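Local coordinates for protein glycoside Hydrolase (Bacteroides uniformis, PDB 5T99) that binds the galactose mimic d-galacto-isofagomine and, as a family 2 glycoside hydrolase, probably cleaves galactose-containing glycosides in agarose metabolism, at residues G39-A44 with T85-K90; S112-W117 with V151-R156; I627-Y632 with W679-E684; A638-N643 with G686-K691. All blocks are in the same frame, centred on the assembly; numbering follows the deposited sequence. Where two conformers were deposited one is given.

Overall arrangement
Contacts 1 and 2 share one antiparallel sheet in the sugar-binding domain: strand 86-93, held by contact 1, lies beside strand 146-153, held by contact 2, and the two contacts' centres lie about 9 Å apart. Contacts 3 and 4, whose centres lie about 10 Å apart, belong to two sheets of the DUF4982 region that pack face to face, on the opposite side of the chain's centre; contacts 1 and 3 are about 59 Å apart between centres. Contact 3 is buried, a backbone ladder with an apolar inner face. Contacts 2 and 4 are partly buried strand pairs with oily residues on one face and polar or charged chains on the other. Contact 1, also partly buried, joins a loop to a strand through a tryptophan and an arginine.

Contact 1: residues G39-A44 with T85-K90; sequences GEIKGA and TGWYRK
W87 offers its indole to the loop G39-A44 in three kinds of contact. The first is hydrogen bonding by side chains. NE1 of W87 gives a nearly straight bond (169°) of 3.2 Å to OE1 of E40, which lies in the ring plane. This holds for one of two conformers of E40: there CG is anti to the backbone N (chi1 -176°) and the chain bends at the next torsion, bringing OE1 back to accept from I41 N as well. NH1 of R89 makes a 2.6 Å hydrogen bond to O of A44, which lies near the guanidinium plane; the donor sits above the A44 carbonyl plane, not on a lone pair. D51 pairs with NE of this arginine. The second kind is a backbone bond, G39 N to T85 O at 2.8 Å; the chain at G39 leaves no room for a CB. The third is apolar: the small A44 puts its CB over the six-membered ring, 3.8 Å from the centroid, a CH-pi contact. A leucine in place of W87 would probably cost E40 OE1 one of its two N-H donors and leave the A44 methyl without its ring face. Because E40 bonds at the indole's edge, the face stays available to A44, and ring and loop fix each other's orientation.

Contact 2: residues S112-W117 with V151-R156; sequences SEAKVW and VQLTPR
E113 reaches across to T154 and R156, and its CB, CG and OE1 each have a partner there. CB lies 3.3 Å from OG1 of T154; CG passes the T154 carbonyl oxygen at 3.5 Å. The chain then bends at chi2 (-104°), turning the carboxylate toward R156, and OE1 forms a salt bridge of 2.7 Å with NE of R156. This oxygen comes in over a face of the guanidinium, with the two flat groups 30° apart. With an alanine at E113, R156 would probably lose its carboxylate mate and be freer to turn. The backbone of E113 bends away from strand geometry, yet its O still accepts from T154 N. Beyond it, strands 114-118 and 146-153 run antiparallel in a sheet of the sugar-binding domain, which in family 2 enzymes is a jelly-roll beta sandwich. K115 and Q152 exchange both backbone bonds. One face carries A114, V116, V151 and L153, with A114 CB 3.6 Å from L153 CD2, and V116 goes on to touch F133 and I135 of strand 133-136. On the other face the W117 ring turns its edge to Q152, CZ3 lying 3.6 Å from CB, and a water links K115 NZ with T154 OG1.

Contact 3: residues I627-Y632 with W679-E684; sequences IPVYVY and WDVPFE
V629 and V681 bring their CG2 methyls together at 3.9 Å, crossing on the inner face of two antiparallel strands. Both valines have CG1 anti to the backbone N (V681 chi1 -173°), which leaves CG2 as the branch that leans across. On one side the ring of W679 extends along the neighbouring strand. The V631 methyl CG2 packs obliquely against its CZ3 corner at 3.5 Å, and the O of V629 lies at the ring edge. On the other side I627 lies alongside F683, its CG1 3.9 Å from F683 CB, and closes the row of bumps where the second strand runs out. The valines and I627 are broad at CB and fill the space near the backbone, while the W679 ring reaches farther, to V631. P628 and D680 point to the opposite face; proline costs this pairing no bond, since its N, in a non-hydrogen-bonded pair, faces away from this partner. Four backbone bonds join I627 with V681 and V629 with W679. The N-to-C directions of the short axes lie 137° apart, a marked twist from exact antiparallel. Strand 626-633 is the middle of its sheet, with strand 613-616 beyond it. Across the sandwich, L640 and L642 of strand 637-642 cover V681, L640 also reaches V629 and W679, and NE1 of W679 bonds to O of G648 in strand 645-651.

Contact 4: residues A638-N643 with G686-K691; sequences AELFLN and GELTVK
L640 and L688 meet on the inner face of two antiparallel strands, the central pair of a four-stranded sheet. This sheet packs on a three-stranded one as a beta sandwich, probably immunoglobulin-like. The apolar contacts lie on that face. L640 CG comes within 3.8 Å of L688 CD1, and the same methyl also touches L642 CB at 4.1 Å, so L688 fits between two leucines. V690 adds its CB against L640 CD1 and its CG2 against A638 CB. L640, L688 and V690 meet I615 or V613 of the opposing sheet, and small A638 lies against L677. Backbone hydrogen bonds form the regular ladder: E639 and K691 bond both ways, as do F641 and T689, and N643 N gives to E687 O at 2.9 Å. A water donates to E687 O and, weakly, to F641 O. On the outer face the chemistry is aromatic and charged. K691, extended beyond CG, crosses F641 at about a right angle, with CD 3.7 Å from ring atom CE2. Its NZ sits over the ring, 4.7 Å from the centroid and 23° off the normal, a cation-pi contact. Other polar chains bond to neighbouring strands: E639 to S646, T689 to T704, and E687 to R706 in a salt bridge. At the ladder's end the N643 side chain supplies the last rung, while its ND2 bonds to O of P685. OD1 of N643 accepts from E687 N at 3.2 Å, the donor above the amide plane, and lies 3.5 Å from G686 CA, where any CB would strike it.

Contact 1: residues G39-A44 with T85-K90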
loop_
_atom_site.group_PDB
_atom_site.type_symbol
_atom_site.label_atom_id
_atom_site.label_comp_id
_atom_site.label_asym_id
_atom_site.label_seq_id
_atom_site.Cartn_x
_atom_site.Cartn_y
_atom_site.Cartn_z
ATOM N N GLY A 39 12.223 -3.308 -25.277
ATOM C CA GLY A 39 11.970 -3.834 -26.632
ATOM C C GLY A 39 12.558 -5.223 -26.846
ATOM O O GLY A 39 13.426 -5.663 -26.082
ATOM N N GLU A 40 12.082 -5.932 -27.868
ATOM C CA GLU A 40 12.594 -7.270 -28.166
ATOM C C GLU A 40 13.930 -7.156 -28.888
ATOM O O GLU A 40 14.143 -6.247 -29.690
ATOM C CB GLU A 40 11.603 -8.090 -29.002
ATOM C CG GLU A 40 12.032 -9.536 -29.262
ATOM C CD GLU A 40 12.210 -10.366 -27.992
ATOM O OE1 GLU A 40 13.246 -10.220 -27.308
ATOM O OE2 GLU A 40 11.320 -11.191 -27.693
ATOM N N ILE A 41 14.828 -8.078 -28.559
ATOM C CA ILE A 41 16.143 -8.196 -29.204
ATOM C C ILE A 41 16.607 -9.649 -29.065
ATOM O O ILE A 41 16.436 -10.263 -28.005
ATOM C CB ILE A 41 17.178 -7.179 -28.648
ATOM C CG1 ILE A 41 18.566 -7.404 -29.273
ATOM C CG2 ILE A 41 17.260 -7.231 -27.125
ATOM C CD1 ILE A 41 19.466 -6.181 -29.260
ATOM N N LYS A 42 17.163 -10.197 -30.145
ATOM C CA LYS A 42 17.536 -11.618 -30.206
ATOM C C LYS A 42 18.792 -11.900 -29.380
ATOM O O LYS A 42 19.694 -11.064 -29.320
ATOM C CB LYS A 42 17.765 -12.053 -31.663
ATOM N N GLY A 43 18.818 -13.066 -28.731
ATOM C CA GLY A 43 20.005 -13.575 -28.022
ATOM C C GLY A 43 20.567 -12.759 -26.865
ATOM O O GLY A 43 21.726 -12.942 -26.499
ATOM N N ALA A 44 19.746 -11.892 -26.267
ATOM C CA ALA A 44 20.187 -11.015 -25.167
ATOM C C ALA A 44 20.396 -11.733 -23.823
ATOM O O ALA A 44 20.914 -11.141 -22.890
ATOM C CB ALA A 44 19.218 -9.854 -24.996
ATOM N N THR A 85 8.018 -5.882 -24.250
ATOM C CA THR A 85 9.158 -6.672 -23.827
ATOM C C THR A 85 10.177 -5.737 -23.195
ATOM O O THR A 85 10.365 -4.605 -23.667
ATOM C CB THR A 85 9.772 -7.416 -25.018
ATOM O OG1 THR A 85 8.780 -8.281 -25.581
ATOM C CG2 THR A 85 10.990 -8.242 -24.605
ATOM N N GLY A 86 10.796 -6.202 -22.109
ATOM C CA GLY A 86 11.859 -5.472 -21.419
ATOM C C GLY A 86 12.906 -6.458 -20.967
ATOM O O GLY A 86 12.573 -7.536 -20.463
ATOM N N TRP A 87 14.172 -6.093 -21.156
ATOM C CA TRP A 87 15.290 -6.950 -20.818
ATOM C C TRP A 87 16.144 -6.275 -19.763
ATOM O O TRP A 87 16.377 -5.066 -19.838
ATOM C CB TRP A 87 16.157 -7.222 -22.048
ATOM C CG TRP A 87 15.709 -8.357 -22.930
ATOM C CD1 TRP A 87 14.870 -8.284 -24.008
ATOM C CD2 TRP A 87 16.106 -9.722 -22.828
ATOM N NE1 TRP A 87 14.713 -9.528 -24.579
ATOM C CE2 TRP A 87 15.468 -10.426 -23.880
ATOM C CE3 TRP A 87 16.931 -10.426 -21.944
ATOM C CZ2 TRP A 87 15.628 -11.789 -24.071
ATOM C CZ3 TRP A 87 17.102 -11.795 -22.142
ATOM C CH2 TRP A 87 16.449 -12.459 -23.202
ATOM N N TYR A 88 16.610 -7.067 -18.792
ATOM C CA TYR A 88 17.604 -6.613 -17.818
ATOM C C TYR A 88 18.783 -7.571 -17.809
ATOM O O TYR A 88 18.595 -8.780 -17.861
ATOM C CB TYR A 88 17.034 -6.542 -16.411
ATOM C CG TYR A 88 15.903 -5.568 -16.199
ATOM C CD1 TYR A 88 16.115 -4.358 -15.548
ATOM C CD2 TYR A 88 14.603 -5.881 -16.600
ATOM C CE1 TYR A 88 15.064 -3.474 -15.322
ATOM C CE2 TYR A 88 13.549 -5.004 -16.381
ATOM C CZ TYR A 88 13.792 -3.811 -15.742
ATOM O OH TYR A 88 12.765 -2.955 -15.525
ATOM N N ARG A 89 19.992 -7.020 -17.731
ATOM C CA ARG A 89 21.212 -7.812 -17.637
ATOM C C ARG A 89 22.099 -7.215 -16.573
ATOM O O ARG A 89 22.195 -6.002 -16.472
ATOM C CB ARG A 89 21.978 -7.795 -18.961
ATOM C CG ARG A 89 21.390 -8.654 -20.070
ATOM C CD ARG A 89 22.150 -8.413 -21.377
ATOM N NE ARG A 89 23.571 -8.786 -21.287
ATOM C CZ ARG A 89 24.087 -9.991 -21.545
ATOM N NH1 ARG A 89 23.328 -11.021 -21.902
ATOM N NH2 ARG A 89 25.394 -10.175 -21.430
ATOM N N LYS A 90 22.737 -8.069 -15.784
ATOM C CA LYS A 90 23.750 -7.643 -14.826
ATOM C C LYS A 90 24.952 -8.559 -14.968
ATOM O O LYS A 90 24.800 -9.774 -15.005
ATOM C CB LYS A 90 23.215 -7.688 -13.397
ATOM C CG LYS A 90 24.246 -7.308 -12.342
ATOM C CD LYS A 90 23.621 -7.032 -10.983
ATOM C CE LYS A 90 24.689 -6.737 -9.932
ATOM N NZ LYS A 90 24.133 -6.390 -8.592
#

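Contact 2: residues S112-W117 with V151-R156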
loop_
_atom_site.group_PDB
_atom_site.type_symbol
_atom_site.label_atom_id
_atom_site.label_comp_id
_atom_site.label_asym_id
_atom_site.label_seq_id
_atom_site.Cartn_x
_atom_site.Cartn_y
_atom_site.Cartn_z
ATOM N N SER A 112 5.734 -8.263 -15.933
ATOM C CA SER A 112 5.283 -9.591 -15.512
ATOM C C SER A 112 5.814 -10.558 -16.567
ATOM O O SER A 112 6.552 -10.126 -17.460
ATOM C CB SER A 112 3.751 -9.653 -15.393
ATOM O OG SER A 112 3.101 -9.078 -16.508
ATOM N N GLU A 113 5.489 -11.849 -16.452
ATOM C CA GLU A 113 5.945 -12.874 -17.398
ATOM C C GLU A 113 7.454 -12.894 -17.481
ATOM O O GLU A 113 8.046 -12.533 -18.507
ATOM C CB GLU A 113 5.341 -12.635 -18.773
ATOM C CG GLU A 113 3.834 -12.749 -18.796
ATOM C CD GLU A 113 3.351 -14.040 -19.419
ATOM O OE1 GLU A 113 2.328 -13.965 -20.130
ATOM O OE2 GLU A 113 3.967 -15.114 -19.211
ATOM N N ALA A 114 8.073 -13.279 -16.373
ATOM C CA ALA A 114 9.521 -13.289 -16.278
ATOM C C ALA A 114 10.112 -14.599 -16.790
ATOM O O ALA A 114 9.571 -15.682 -16.538
ATOM C CB ALA A 114 9.968 -13.037 -14.845
ATOM N N LYS A 115 11.214 -14.474 -17.526
ATOM C CA LYS A 115 12.151 -15.568 -17.751
ATOM C C LYS A 115 13.522 -15.111 -17.233
ATOM O O LYS A 115 13.868 -13.935 -17.379
ATOM C CB LYS A 115 12.231 -15.904 -19.234
ATOM C CG LYS A 115 10.966 -16.516 -19.816
ATOM C CD LYS A 115 11.252 -17.117 -21.186
ATOM C CE LYS A 115 10.033 -17.778 -21.803
ATOM N NZ LYS A 115 9.088 -16.761 -22.330
ATOM N N VAL A 116 14.281 -16.025 -16.623
ATOM C CA VAL A 116 15.597 -15.689 -16.061
ATOM C C VAL A 116 16.664 -16.690 -16.497
ATOM O O VAL A 116 16.428 -17.902 -16.486
ATOM C CB VAL A 116 15.570 -15.592 -14.511
ATOM C CG1 VAL A 116 16.928 -15.158 -13.965
ATOM C CG2 VAL A 116 14.481 -14.622 -14.056
ATOM N N TRP A 117 17.829 -16.157 -16.874
ATOM C CA TRP A 117 18.991 -16.947 -17.303
ATOM C C TRP A 117 20.228 -16.572 -16.487
ATOM O O TRP A 117 20.416 -15.408 -16.150
ATOM C CB TRP A 117 19.317 -16.694 -18.783
ATOM C CG TRP A 117 18.267 -17.127 -19.767
ATOM C CD1 TRP A 117 18.208 -18.318 -20.439
ATOM C CD2 TRP A 117 17.143 -16.363 -20.211
ATOM N NE1 TRP A 117 17.111 -18.345 -21.266
ATOM C CE2 TRP A 117 16.444 -17.151 -21.152
ATOM C CE3 TRP A 117 16.656 -15.085 -19.906
ATOM C CZ2 TRP A 117 15.275 -16.701 -21.788
ATOM C CZ3 TRP A 117 15.502 -14.633 -20.546
ATOM C CH2 TRP A 117 14.824 -15.440 -21.471
ATOM N N VAL A 151 17.313 -11.158 -17.315
ATOM C CA VAL A 151 15.887 -11.272 -17.036
ATOM C C VAL A 151 15.146 -10.687 -18.222
ATOM O O VAL A 151 15.432 -9.559 -18.640
ATOM C CB VAL A 151 15.479 -10.520 -15.744
ATOM C CG1 VAL A 151 13.976 -10.587 -15.518
ATOM C CG2 VAL A 151 16.211 -11.095 -14.536
ATOM N N GLN A 152 14.216 -11.462 -18.775
ATOM C CA GLN A 152 13.283 -10.966 -19.787
ATOM C C GLN A 152 11.872 -10.951 -19.206
ATOM O O GLN A 152 11.387 -11.970 -18.692
ATOM C CB GLN A 152 13.307 -11.841 -21.045
ATOM C CG GLN A 152 12.423 -11.332 -22.186
ATOM C CD GLN A 152 11.950 -12.430 -23.143
ATOM O OE1 GLN A 152 11.637 -13.550 -22.738
ATOM N NE2 GLN A 152 11.867 -12.090 -24.418
ATOM N N LEU A 153 11.226 -9.795 -19.306
ATOM C CA LEU A 153 9.838 -9.637 -18.936
ATOM C C LEU A 153 9.006 -9.445 -20.203
ATOM O O LEU A 153 9.356 -8.619 -21.043
ATOM C CB LEU A 153 9.699 -8.420 -18.019
ATOM C CG LEU A 153 10.536 -8.481 -16.737
ATOM C CD1 LEU A 153 10.440 -7.163 -15.991
ATOM C CD2 LEU A 153 10.102 -9.627 -15.842
ATOM N N THR A 154 7.914 -10.195 -20.346
ATOM C CA THR A 154 7.020 -10.036 -21.500
ATOM C C THR A 154 5.593 -9.740 -21.054
ATOM O O THR A 154 4.681 -10.530 -21.324
ATOM C CB THR A 154 7.075 -11.252 -22.468
ATOM O OG1 THR A 154 6.847 -12.472 -21.757
ATOM C CG2 THR A 154 8.434 -11.331 -23.157
ATOM N N PRO A 155 5.384 -8.592 -20.372
ATOM C CA PRO A 155 4.025 -8.243 -19.962
ATOM C C PRO A 155 3.099 -8.066 -21.165
ATOM O O PRO A 155 3.496 -7.455 -22.164
ATOM C CB PRO A 155 4.200 -6.914 -19.218
ATOM C CG PRO A 155 5.484 -6.357 -19.733
ATOM C CD PRO A 155 6.347 -7.557 -19.957
ATOM N N ARG A 156 1.887 -8.602 -21.048
ATOM C CA ARG A 156 0.908 -8.601 -22.127
ATOM C C ARG A 156 -0.105 -7.492 -21.942
ATOM O O ARG A 156 -0.373 -7.066 -20.820
ATOM C CB ARG A 156 0.168 -9.933 -22.156
ATOM C CG ARG A 156 1.063 -11.140 -22.361
ATOM C CD ARG A 156 0.223 -12.389 -22.548
ATOM N NE ARG A 156 1.023 -13.613 -22.522
ATOM C CZ ARG A 156 0.527 -14.847 -22.630
ATOM N NH1 ARG A 156 -0.784 -15.038 -22.784
ATOM N NH2 ARG A 156 1.349 -15.898 -22.591
HETATM O O HOH W 1 1.218 -10.188 -18.607
HETATM O O HOH W 2 7.796 -14.989 -20.368
#

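Contact 3: residues I627-Y632 with W679-E684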
loop_
_atom_site.group_PDB
_atom_site.type_symbol
_atom_site.label_atom_id
_atom_site.label_comp_id
_atom_site.label_asym_id
_atom_site.label_seq_id
_atom_site.Cartn_x
_atom_site.Cartn_y
_atom_site.Cartn_z
ATOM N N ILE A 627 -24.358 29.707 -3.032
ATOM C CA ILE A 627 -23.318 28.707 -2.824
ATOM C C ILE A 627 -23.777 27.747 -1.725
ATOM O O ILE A 627 -24.016 28.185 -0.588
ATOM C CB ILE A 627 -21.984 29.367 -2.408
ATOM C CG1 ILE A 627 -21.607 30.521 -3.366
ATOM C CG2 ILE A 627 -20.862 28.331 -2.333
ATOM C CD1 ILE A 627 -21.485 30.140 -4.826
ATOM N N PRO A 628 -23.945 26.444 -2.056
ATOM C CA PRO A 628 -24.171 25.478 -0.976
ATOM C C PRO A 628 -22.867 25.296 -0.208
ATOM O O PRO A 628 -21.838 25.001 -0.821
ATOM C CB PRO A 628 -24.579 24.186 -1.710
ATOM C CG PRO A 628 -24.746 24.550 -3.143
ATOM C CD PRO A 628 -23.954 25.794 -3.381
ATOM N N VAL A 629 -22.897 25.522 1.101
ATOM C CA VAL A 629 -21.687 25.440 1.917
ATOM C C VAL A 629 -21.851 24.278 2.877
ATOM O O VAL A 629 -22.804 24.235 3.652
ATOM C CB VAL A 629 -21.392 26.764 2.669
ATOM C CG1 VAL A 629 -20.324 26.581 3.746
ATOM C CG2 VAL A 629 -20.945 27.829 1.678
ATOM N N TYR A 630 -20.911 23.340 2.799
ATOM C CA TYR A 630 -20.901 22.123 3.602
ATOM C C TYR A 630 -19.772 22.215 4.628
ATOM O O TYR A 630 -18.686 22.735 4.334
ATOM C CB TYR A 630 -20.709 20.914 2.688
ATOM C CG TYR A 630 -21.931 20.477 1.874
ATOM C CD1 TYR A 630 -21.852 19.364 1.036
ATOM C CD2 TYR A 630 -23.168 21.141 1.956
ATOM C CE1 TYR A 630 -22.946 18.938 0.287
ATOM C CE2 TYR A 630 -24.264 20.709 1.227
ATOM C CZ TYR A 630 -24.147 19.611 0.390
ATOM O OH TYR A 630 -25.228 19.196 -0.341
ATOM N N VAL A 631 -20.054 21.763 5.845
ATOM C CA VAL A 631 -19.043 21.685 6.893
ATOM C C VAL A 631 -19.023 20.268 7.441
ATOM O O VAL A 631 -20.077 19.709 7.765
ATOM C CB VAL A 631 -19.298 22.700 8.030
ATOM C CG1 VAL A 631 -18.421 22.410 9.253
ATOM C CG2 VAL A 631 -19.057 24.119 7.531
ATOM N N TYR A 632 -17.813 19.707 7.532
ATOM C CA TYR A 632 -17.585 18.399 8.149
ATOM C C TYR A 632 -16.842 18.594 9.473
ATOM O O TYR A 632 -15.779 19.206 9.506
ATOM C CB TYR A 632 -16.791 17.481 7.203
ATOM C CG TYR A 632 -17.350 17.358 5.784
ATOM C CD1 TYR A 632 -18.726 17.370 5.537
ATOM C CD2 TYR A 632 -16.494 17.200 4.690
ATOM C CE1 TYR A 632 -19.224 17.256 4.250
ATOM C CE2 TYR A 632 -16.989 17.079 3.396
ATOM C CZ TYR A 632 -18.354 17.109 3.186
ATOM O OH TYR A 632 -18.851 16.992 1.914
ATOM N N TRP A 679 -25.276 25.104 4.765
ATOM C CA TRP A 679 -25.858 26.434 4.656
ATOM C C TRP A 679 -26.042 26.745 3.177
ATOM O O TRP A 679 -25.256 26.274 2.346
ATOM C CB TRP A 679 -24.909 27.478 5.260
ATOM C CG TRP A 679 -24.781 27.455 6.759
ATOM C CD1 TRP A 679 -25.393 28.292 7.644
ATOM C CD2 TRP A 679 -23.959 26.578 7.541
ATOM N NE1 TRP A 679 -25.017 27.982 8.929
ATOM C CE2 TRP A 679 -24.134 26.938 8.894
ATOM C CE3 TRP A 679 -23.095 25.521 7.228
ATOM C CZ2 TRP A 679 -23.480 26.275 9.938
ATOM C CZ3 TRP A 679 -22.445 24.863 8.261
ATOM C CH2 TRP A 679 -22.637 25.242 9.603
ATOM N N ASP A 680 -27.068 27.533 2.860
ATOM C CA ASP A 680 -27.212 28.147 1.538
ATOM C C ASP A 680 -26.870 29.624 1.670
ATOM O O ASP A 680 -27.615 30.388 2.289
ATOM C CB ASP A 680 -28.633 27.964 0.991
ATOM C CG ASP A 680 -28.792 26.681 0.192
ATOM O OD1 ASP A 680 -28.085 26.507 -0.831
ATOM O OD2 ASP A 680 -29.637 25.849 0.584
ATOM N N VAL A 681 -25.741 30.015 1.082
ATOM C CA VAL A 681 -25.158 31.333 1.295
ATOM C C VAL A 681 -25.161 32.111 -0.015
ATOM O O VAL A 681 -24.582 31.647 -0.995
ATOM C CB VAL A 681 -23.704 31.212 1.808
ATOM C CG1 VAL A 681 -23.147 32.583 2.186
ATOM C CG2 VAL A 681 -23.640 30.253 2.992
ATOM N N PRO A 682 -25.826 33.287 -0.050
ATOM C CA PRO A 682 -25.625 34.187 -1.193
ATOM C C PRO A 682 -24.215 34.773 -1.166
ATOM O O PRO A 682 -23.770 35.280 -0.129
ATOM C CB PRO A 682 -26.692 35.269 -0.986
ATOM C CG PRO A 682 -27.743 34.605 -0.158
ATOM C CD PRO A 682 -26.969 33.719 0.777
ATOM N N PHE A 683 -23.515 34.673 -2.291
ATOM C CA PHE A 683 -22.106 35.039 -2.339
ATOM C C PHE A 683 -21.866 36.550 -2.290
ATOM O O PHE A 683 -22.082 37.254 -3.282
ATOM C CB PHE A 683 -21.429 34.457 -3.580
ATOM C CG PHE A 683 -19.975 34.803 -3.671
ATOM C CD1 PHE A 683 -19.054 34.167 -2.854
ATOM C CD2 PHE A 683 -19.527 35.792 -4.541
ATOM C CE1 PHE A 683 -17.704 34.491 -2.921
ATOM C CE2 PHE A 683 -18.184 36.125 -4.609
ATOM C CZ PHE A 683 -17.269 35.478 -3.795
ATOM N N GLU A 684 -21.438 37.036 -1.125
ATOM C CA GLU A 684 -20.732 38.313 -1.011
ATOM C C GLU A 684 -19.259 37.919 -0.815
ATOM O O GLU A 684 -18.976 37.020 -0.027
ATOM C CB GLU A 684 -21.267 39.129 0.175
#

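Contact 4: residues A638-N643 with G686-K691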
loop_
_atom_site.group_PDB
_atom_site.type_symbol
_atom_site.label_atom_id
_atom_site.label_comp_id
_atom_site.label_asym_id
_atom_site.label_seq_id
_atom_site.Cartn_x
_atom_site.Cartn_y
_atom_site.Cartn_z
ATOM N N ALA A 638 -21.735 23.481 14.673
ATOM C CA ALA A 638 -20.903 24.502 14.054
ATOM C C ALA A 638 -21.721 25.714 13.624
ATOM O O ALA A 638 -22.917 25.603 13.350
ATOM C CB ALA A 638 -20.152 23.930 12.869
ATOM N N GLU A 639 -21.046 26.864 13.566
ATOM C CA GLU A 639 -21.656 28.148 13.220
ATOM C C GLU A 639 -20.834 28.780 12.117
ATOM O O GLU A 639 -19.615 28.823 12.211
ATOM C CB GLU A 639 -21.702 29.076 14.445
ATOM C CG GLU A 639 -22.515 30.360 14.238
ATOM C CD GLU A 639 -22.836 31.108 15.529
ATOM O OE1 GLU A 639 -22.196 30.850 16.569
ATOM O OE2 GLU A 639 -23.736 31.970 15.496
ATOM N N LEU A 640 -21.515 29.260 11.078
ATOM C CA LEU A 640 -20.884 29.855 9.904
ATOM C C LEU A 640 -20.980 31.387 9.988
ATOM O O LEU A 640 -22.007 31.932 10.411
ATOM C CB LEU A 640 -21.588 29.333 8.647
ATOM C CG LEU A 640 -20.912 29.515 7.290
ATOM C CD1 LEU A 640 -19.574 28.789 7.242
ATOM C CD2 LEU A 640 -21.802 29.008 6.166
ATOM N N PHE A 641 -19.905 32.072 9.597
ATOM C CA PHE A 641 -19.827 33.534 9.664
ATOM C C PHE A 641 -19.348 34.061 8.323
ATOM O O PHE A 641 -18.284 33.653 7.868
ATOM C CB PHE A 641 -18.851 33.990 10.765
ATOM C CG PHE A 641 -19.329 33.723 12.179
ATOM C CD1 PHE A 641 -20.027 34.697 12.894
ATOM C CD2 PHE A 641 -19.055 32.505 12.811
ATOM C CE1 PHE A 641 -20.457 34.460 14.203
ATOM C CE2 PHE A 641 -19.482 32.263 14.116
ATOM C CZ PHE A 641 -20.186 33.240 14.812
ATOM N N LEU A 642 -20.129 34.942 7.688
ATOM C CA LEU A 642 -19.711 35.607 6.443
ATOM C C LEU A 642 -19.382 37.071 6.730
ATOM O O LEU A 642 -20.269 37.842 7.094
ATOM C CB LEU A 642 -20.805 35.516 5.377
ATOM C CG LEU A 642 -20.530 36.211 4.037
ATOM C CD1 LEU A 642 -19.270 35.677 3.365
ATOM C CD2 LEU A 642 -21.737 36.065 3.124
ATOM N N ASN A 643 -18.110 37.439 6.558
ATOM C CA ASN A 643 -17.598 38.778 6.904
ATOM C C ASN A 643 -18.013 39.237 8.316
ATOM O O ASN A 643 -18.435 40.375 8.513
ATOM C CB ASN A 643 -18.033 39.797 5.843
ATOM C CG ASN A 643 -17.408 39.523 4.496
ATOM O OD1 ASN A 643 -16.192 39.464 4.378
ATOM N ND2 ASN A 643 -18.233 39.358 3.470
ATOM N N GLY A 686 -15.104 38.150 0.239
ATOM C CA GLY A 686 -14.395 38.431 1.497
ATOM C C GLY A 686 -14.009 37.147 2.212
ATOM O O GLY A 686 -13.371 36.274 1.610
ATOM N N GLU A 687 -14.397 37.018 3.486
ATOM C CA GLU A 687 -14.009 35.858 4.293
ATOM C C GLU A 687 -15.155 35.120 4.999
ATOM O O GLU A 687 -15.985 35.717 5.685
ATOM C CB GLU A 687 -12.876 36.215 5.265
ATOM C CG GLU A 687 -13.224 36.987 6.531
ATOM C CD GLU A 687 -11.979 37.298 7.372
ATOM O OE1 GLU A 687 -10.837 36.985 6.938
ATOM O OE2 GLU A 687 -12.135 37.857 8.477
ATOM N N LEU A 688 -15.158 33.801 4.808
ATOM C CA LEU A 688 -16.156 32.897 5.339
ATOM C C LEU A 688 -15.506 32.039 6.437
ATOM O O LEU A 688 -14.579 31.263 6.162
ATOM C CB LEU A 688 -16.674 32.022 4.191
ATOM C CG LEU A 688 -17.850 31.084 4.436
ATOM C CD1 LEU A 688 -19.070 31.864 4.886
ATOM C CD2 LEU A 688 -18.148 30.298 3.170
ATOM N N THR A 689 -15.976 32.187 7.673
ATOM C CA THR A 689 -15.363 31.528 8.819
ATOM C C THR A 689 -16.337 30.549 9.486
ATOM O O THR A 689 -17.497 30.875 9.707
ATOM C CB THR A 689 -14.861 32.570 9.839
ATOM O OG1 THR A 689 -13.866 33.395 9.222
ATOM C CG2 THR A 689 -14.260 31.902 11.066
ATOM N N VAL A 690 -15.846 29.350 9.798
ATOM C CA VAL A 690 -16.641 28.324 10.480
ATOM C C VAL A 690 -16.053 28.077 11.859
ATOM O O VAL A 690 -14.838 27.961 12.006
ATOM C CB VAL A 690 -16.753 26.994 9.686
ATOM C CG1 VAL A 690 -15.399 26.347 9.408
ATOM C CG2 VAL A 690 -17.661 26.025 10.429
ATOM N N LYS A 691 -16.929 28.005 12.855
ATOM C CA LYS A 691 -16.539 27.746 14.223
ATOM C C LYS A 691 -17.262 26.504 14.710
ATOM O O LYS A 691 -18.484 26.439 14.627
ATOM C CB LYS A 691 -16.891 28.940 15.099
ATOM C CG LYS A 691 -16.039 30.163 14.807
ATOM C CD LYS A 691 -16.324 31.304 15.774
ATOM C CE LYS A 691 -15.638 32.575 15.307
ATOM N NZ LYS A 691 -15.922 33.707 16.212
HETATM O O HOH W 3 -16.215 35.940 8.591
#